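Local coordinates for tryptophan synthase alpha-subunit (Pyrococcus furiosus, PDB 1GEQ), which forms the alpha subunit of tryptophan synthase, which cleaves indoleglycerol phosphate to indole and glyceraldehyde 3-phosphate by a retro-aldol reaction, at residues V115-V119 with F120-E124; P142-D146 with E147-V151. One frame throughout, in Å; residues are numbered along the deposited sequence.

Contact 1: V115-V119 with F120-E124; sequences VDLPV and FHAKE
H121 folds back against P118 where the chain enters helix 122-132. H121 CB lies 3.3 Å from P118 O. At a looser 4.3 Å, H121 CB also touches L117 CD1. Beyond CB, a first torsion of -80° sets CG beside the backbone N, and this turns the imidazole toward the proline. ND1 then comes 3.7 Å from P118 CB, with P118 CG slightly farther away; the two side chains meet at a slant, in van der Waals contact. Y89 of helix 89-95 also touches P118, H121 and L117.

The backbone explains why these groups meet. V119 and F120 have the torsions of a type I turn, and the weak bond from H121 N to P118 O (2.9 Å, but only 129° at the hydrogen) spans it. A122 N shares itself between two carbonyls, a weak but straighter bond to V119 O (3.3 Å, 155°) and a longer weak one to P118 O. L117 extends CD2 to A122 CA at 3.6 Å, giving the buried alanine an apolar neighbour. With every polar link across the turn weak, the helix start, with H121 as N-cap residue, probably owes its shape as much to the contacts of L117 and P118 as to hydrogen bonding.

Contact 2: P142-D146 with E147-V151; sequences PNTPD and ERLKV
E147 and R148 both bend toward P145, E147 at its second torsion (chi2 77°) and R148 at its third (chi3 -51°). They do so at the N-terminal end of helix 146-155, where the loop after strand 135-140 of the TIM barrel runs into the helix. The side chains of E147 and P145 cross at about a right angle, and E147 OE1 comes 3.4 Å from P145 CB. The arginine bend follows an extended start to the chain and places R148 NE 3.6 Å from P145 CD, the guanidinium meeting the ring obliquely. The pyrrolidine thus has an acidic side chain near CB and a basic one near CD, both in van der Waals contact.

P145 is the N-cap residue. Having no amide hydrogen to give, it contributes its carbonyl: L149 N bonds to P145 O at 3.0 Å and 156°, while R148 N makes a weaker, strongly bent bond to the same oxygen. T144 supplies the apolar side, its CG2 lying 3.9 Å from both R148 CB and L149 CG, and its OG1 turns back to bond A141 O.

Acidic D146 and E147 occupy the first two positions of the helix, where the partial positive charge of the helix end would probably favour their ionised forms. D146 OD2 forms a salt bridge with R188 of helix 177-189, which joins this helix start to its neighbour in the outer layer. K150 N bonds D146 O at 3.1 Å. The K150 side chain, bent at its third and fourth torsions, lies over that same oxygen: CG packs on it, and K150 NZ ends 3.8 Å from D146 CB.

Along the chain from the N terminus, strand 111-114 ends first, and contact 1 closes the loop from it into helix 122-132. That helix leads to strand 135-140, after which contact 2 closes the equivalent loop into helix 146-155. The two are therefore in series, neither nested nor crossed, at successive beta-to-alpha connections of the eight-stranded barrel. The centres of contact 1 and contact 2 are about 15 Å apart and the nearest atoms of contact 1 and contact 2 about 6 Å apart, so they do not touch. Each reaches a different neighbour: 115-119 meets helix 89-95, whereas 142-146 meets helix 177-189. Both lie away from the catalytic E36 and D47.

Contact 1: V115-V119 with F120-E124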
loop_
_atom_site.group_PDB
_atom_site.type_symbol
_atom_site.label_atom_id
_atom_site.label_comp_id
_atom_site.label_asym_id
_atom_site.label_seq_id
_atom_site.Cartn_x
_atom_site.Cartn_y
_atom_site.Cartn_z
ATOM N N VAL A 115 -4.718 -6.482 5.274
ATOM C CA VAL A 115 -3.690 -6.612 6.295
ATOM C C VAL A 115 -3.830 -7.786 7.252
ATOM O O VAL A 115 -2.884 -8.546 7.456
ATOM C CB VAL A 115 -3.613 -5.321 7.136
ATOM C CG1 VAL A 115 -2.430 -5.385 8.077
ATOM C CG2 VAL A 115 -3.505 -4.118 6.221
ATOM N N ASP A 116 -5.013 -7.929 7.841
ATOM C CA ASP A 116 -5.259 -8.991 8.808
ATOM C C ASP A 116 -6.304 -10.022 8.380
ATOM O O ASP A 116 -7.174 -10.394 9.170
ATOM C CB ASP A 116 -5.677 -8.360 10.133
ATOM C CG ASP A 116 -6.924 -7.503 9.997
ATOM O OD1 ASP A 116 -7.241 -7.087 8.865
ATOM O OD2 ASP A 116 -7.582 -7.236 11.019
ATOM N N LEU A 117 -6.211 -10.486 7.138
ATOM C CA LEU A 117 -7.147 -11.481 6.620
ATOM C C LEU A 117 -6.915 -12.832 7.291
ATOM O O LEU A 117 -5.822 -13.395 7.205
ATOM C CB LEU A 117 -6.967 -11.648 5.105
ATOM C CG LEU A 117 -7.866 -12.694 4.426
ATOM C CD1 LEU A 117 -9.287 -12.161 4.344
ATOM C CD2 LEU A 117 -7.350 -13.013 3.034
ATOM N N PRO A 118 -7.938 -13.367 7.975
ATOM C CA PRO A 118 -7.788 -14.667 8.640
ATOM C C PRO A 118 -7.326 -15.707 7.620
ATOM O O PRO A 118 -7.893 -15.812 6.532
ATOM C CB PRO A 118 -9.192 -14.933 9.169
ATOM C CG PRO A 118 -9.684 -13.537 9.501
ATOM C CD PRO A 118 -9.246 -12.760 8.280
ATOM N N VAL A 119 -6.293 -16.468 7.971
ATOM C CA VAL A 119 -5.745 -17.467 7.058
ATOM C C VAL A 119 -6.783 -18.444 6.513
ATOM O O VAL A 119 -6.702 -18.855 5.357
ATOM C CB VAL A 119 -4.583 -18.258 7.715
ATOM C CG1 VAL A 119 -5.107 -19.170 8.814
ATOM C CG2 VAL A 119 -3.840 -19.055 6.656
ATOM N N PHE A 120 -7.760 -18.811 7.334
ATOM C CA PHE A 120 -8.800 -19.738 6.898
ATOM C C PHE A 120 -9.916 -19.062 6.105
ATOM O O PHE A 120 -11.051 -19.536 6.080
ATOM C CB PHE A 120 -9.393 -20.480 8.100
ATOM C CG PHE A 120 -8.689 -21.771 8.418
ATOM C CD1 PHE A 120 -9.364 -22.983 8.320
ATOM C CD2 PHE A 120 -7.346 -21.780 8.789
ATOM C CE1 PHE A 120 -8.714 -24.188 8.580
ATOM C CE2 PHE A 120 -6.686 -22.982 9.052
ATOM C CZ PHE A 120 -7.372 -24.188 8.949
ATOM N N HIS A 121 -9.581 -17.956 5.456
ATOM C CA HIS A 121 -10.529 -17.207 4.642
ATOM C C HIS A 121 -9.833 -16.777 3.361
ATOM O O HIS A 121 -10.477 -16.343 2.404
ATOM C CB HIS A 121 -11.020 -15.973 5.404
ATOM C CG HIS A 121 -12.092 -16.268 6.409
ATOM N ND1 HIS A 121 -12.435 -15.382 7.406
ATOM C CD2 HIS A 121 -12.913 -17.333 6.550
ATOM C CE1 HIS A 121 -13.422 -15.895 8.126
ATOM N NE2 HIS A 121 -13.730 -17.078 7.624
ATOM N N ALA A 122 -8.511 -16.911 3.352
ATOM C CA ALA A 122 -7.695 -16.532 2.203
ATOM C C ALA A 122 -8.167 -17.177 0.903
ATOM O O ALA A 122 -8.304 -16.497 -0.117
ATOM C CB ALA A 122 -6.239 -16.891 2.467
ATOM N N LYS A 123 -8.418 -18.481 0.940
ATOM C CA LYS A 123 -8.870 -19.203 -0.245
ATOM C C LYS A 123 -10.177 -18.639 -0.790
ATOM O O LYS A 123 -10.285 -18.347 -1.980
ATOM C CB LYS A 123 -9.036 -20.689 0.077
ATOM C CG LYS A 123 -7.718 -21.416 0.278
ATOM C CD LYS A 123 -6.954 -21.505 -1.032
ATOM C CE LYS A 123 -5.592 -22.157 -0.856
ATOM N NZ LYS A 123 -4.905 -22.328 -2.173
ATOM N N GLU A 124 -11.165 -18.490 0.086
ATOM C CA GLU A 124 -12.463 -17.953 -0.304
ATOM C C GLU A 124 -12.275 -16.559 -0.886
ATOM O O GLU A 124 -12.795 -16.237 -1.954
ATOM C CB GLU A 124 -13.382 -17.864 0.911
ATOM C CG GLU A 124 -14.756 -17.305 0.608
ATOM C CD GLU A 124 -15.496 -16.867 1.856
ATOM O OE1 GLU A 124 -15.071 -15.872 2.486
ATOM O OE2 GLU A 124 -16.498 -17.518 2.212
#

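Contact 2: P142-D146 with E147-V151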
loop_
_atom_site.group_PDB
_atom_site.type_symbol
_atom_site.label_atom_id
_atom_site.label_comp_id
_atom_site.label_asym_id
_atom_site.label_seq_id
_atom_site.Cartn_x
_atom_site.Cartn_y
_atom_site.Cartn_z
ATOM N N PRO A 142 9.292 -10.521 8.215
ATOM C CA PRO A 142 10.534 -11.282 8.395
ATOM C C PRO A 142 10.415 -12.676 9.049
ATOM O O PRO A 142 11.322 -13.508 8.905
ATOM C CB PRO A 142 11.399 -10.320 9.205
ATOM C CG PRO A 142 10.963 -8.980 8.697
ATOM C CD PRO A 142 9.457 -9.137 8.696
ATOM N N ASN A 143 9.320 -12.939 9.760
ATOM C CA ASN A 143 9.160 -14.244 10.402
ATOM C C ASN A 143 8.376 -15.209 9.520
ATOM O O ASN A 143 7.974 -16.284 9.953
ATOM C CB ASN A 143 8.484 -14.102 11.773
ATOM C CG ASN A 143 7.058 -13.609 11.677
ATOM O OD1 ASN A 143 6.736 -12.776 10.830
ATOM N ND2 ASN A 143 6.195 -14.099 12.568
ATOM N N THR A 144 8.148 -14.814 8.272
ATOM C CA THR A 144 7.441 -15.665 7.323
ATOM C C THR A 144 8.450 -16.685 6.782
ATOM O O THR A 144 9.472 -16.304 6.235
ATOM C CB THR A 144 6.894 -14.844 6.132
ATOM O OG1 THR A 144 5.965 -13.858 6.607
ATOM C CG2 THR A 144 6.212 -15.768 5.121
ATOM N N PRO A 145 8.188 -17.996 6.950
ATOM C CA PRO A 145 9.108 -19.028 6.453
ATOM C C PRO A 145 9.016 -19.211 4.933
ATOM O O PRO A 145 8.020 -18.854 4.318
ATOM C CB PRO A 145 8.655 -20.280 7.203
ATOM C CG PRO A 145 7.160 -20.059 7.317
ATOM C CD PRO A 145 7.087 -18.595 7.725
ATOM N N ASP A 146 10.056 -19.788 4.338
ATOM C CA ASP A 146 10.083 -20.015 2.893
ATOM C C ASP A 146 8.842 -20.740 2.391
ATOM O O ASP A 146 8.264 -20.365 1.366
ATOM C CB ASP A 146 11.310 -20.842 2.499
ATOM C CG ASP A 146 12.600 -20.063 2.608
ATOM O OD1 ASP A 146 12.543 -18.824 2.727
ATOM O OD2 ASP A 146 13.670 -20.696 2.563
ATOM N N GLU A 147 8.439 -21.788 3.103
ATOM C CA GLU A 147 7.278 -22.562 2.697
ATOM C C GLU A 147 6.029 -21.703 2.596
ATOM O O GLU A 147 5.237 -21.870 1.668
ATOM C CB GLU A 147 7.030 -23.717 3.667
ATOM C CG GLU A 147 8.293 -24.472 4.061
ATOM C CD GLU A 147 9.107 -23.709 5.086
ATOM O OE1 GLU A 147 8.602 -23.522 6.211
ATOM O OE2 GLU A 147 10.239 -23.285 4.769
ATOM N N ARG A 148 5.844 -20.792 3.546
ATOM C CA ARG A 148 4.673 -19.927 3.515
ATOM C C ARG A 148 4.790 -18.871 2.409
ATOM O O ARG A 148 3.791 -18.469 1.831
ATOM C CB ARG A 148 4.464 -19.240 4.866
ATOM C CG ARG A 148 3.014 -18.830 5.114
ATOM C CD ARG A 148 2.854 -17.915 6.331
ATOM N NE ARG A 148 3.492 -18.424 7.546
ATOM C CZ ARG A 148 3.125 -19.520 8.203
ATOM N NH1 ARG A 148 2.111 -20.259 7.770
ATOM N NH2 ARG A 148 3.771 -19.875 9.308
ATOM N N LEU A 149 6.006 -18.407 2.135
ATOM C CA LEU A 149 6.206 -17.430 1.065
ATOM C C LEU A 149 5.738 -18.031 -0.265
ATOM O O LEU A 149 5.162 -17.339 -1.104
ATOM C CB LEU A 149 7.685 -17.036 0.953
ATOM C CG LEU A 149 8.121 -15.782 1.721
ATOM C CD1 LEU A 149 9.634 -15.635 1.646
ATOM C CD2 LEU A 149 7.435 -14.551 1.138
ATOM N N LYS A 150 5.985 -19.328 -0.446
ATOM C CA LYS A 150 5.593 -20.008 -1.674
ATOM C C LYS A 150 4.075 -20.051 -1.801
ATOM O O LYS A 150 3.526 -19.798 -2.874
ATOM C CB LYS A 150 6.129 -21.438 -1.694
ATOM C CG LYS A 150 7.608 -21.554 -1.452
ATOM C CD LYS A 150 8.058 -22.994 -1.576
ATOM C CE LYS A 150 9.241 -23.256 -0.666
ATOM N NZ LYS A 150 10.342 -22.274 -0.883
ATOM N N VAL A 151 3.401 -20.383 -0.707
ATOM C CA VAL A 151 1.944 -20.446 -0.723
ATOM C C VAL A 151 1.372 -19.079 -1.050
ATOM O O VAL A 151 0.479 -18.944 -1.891
ATOM C CB VAL A 151 1.389 -20.921 0.637
ATOM C CG1 VAL A 151 -0.130 -20.827 0.641
ATOM C CG2 VAL A 151 1.835 -22.359 0.898
#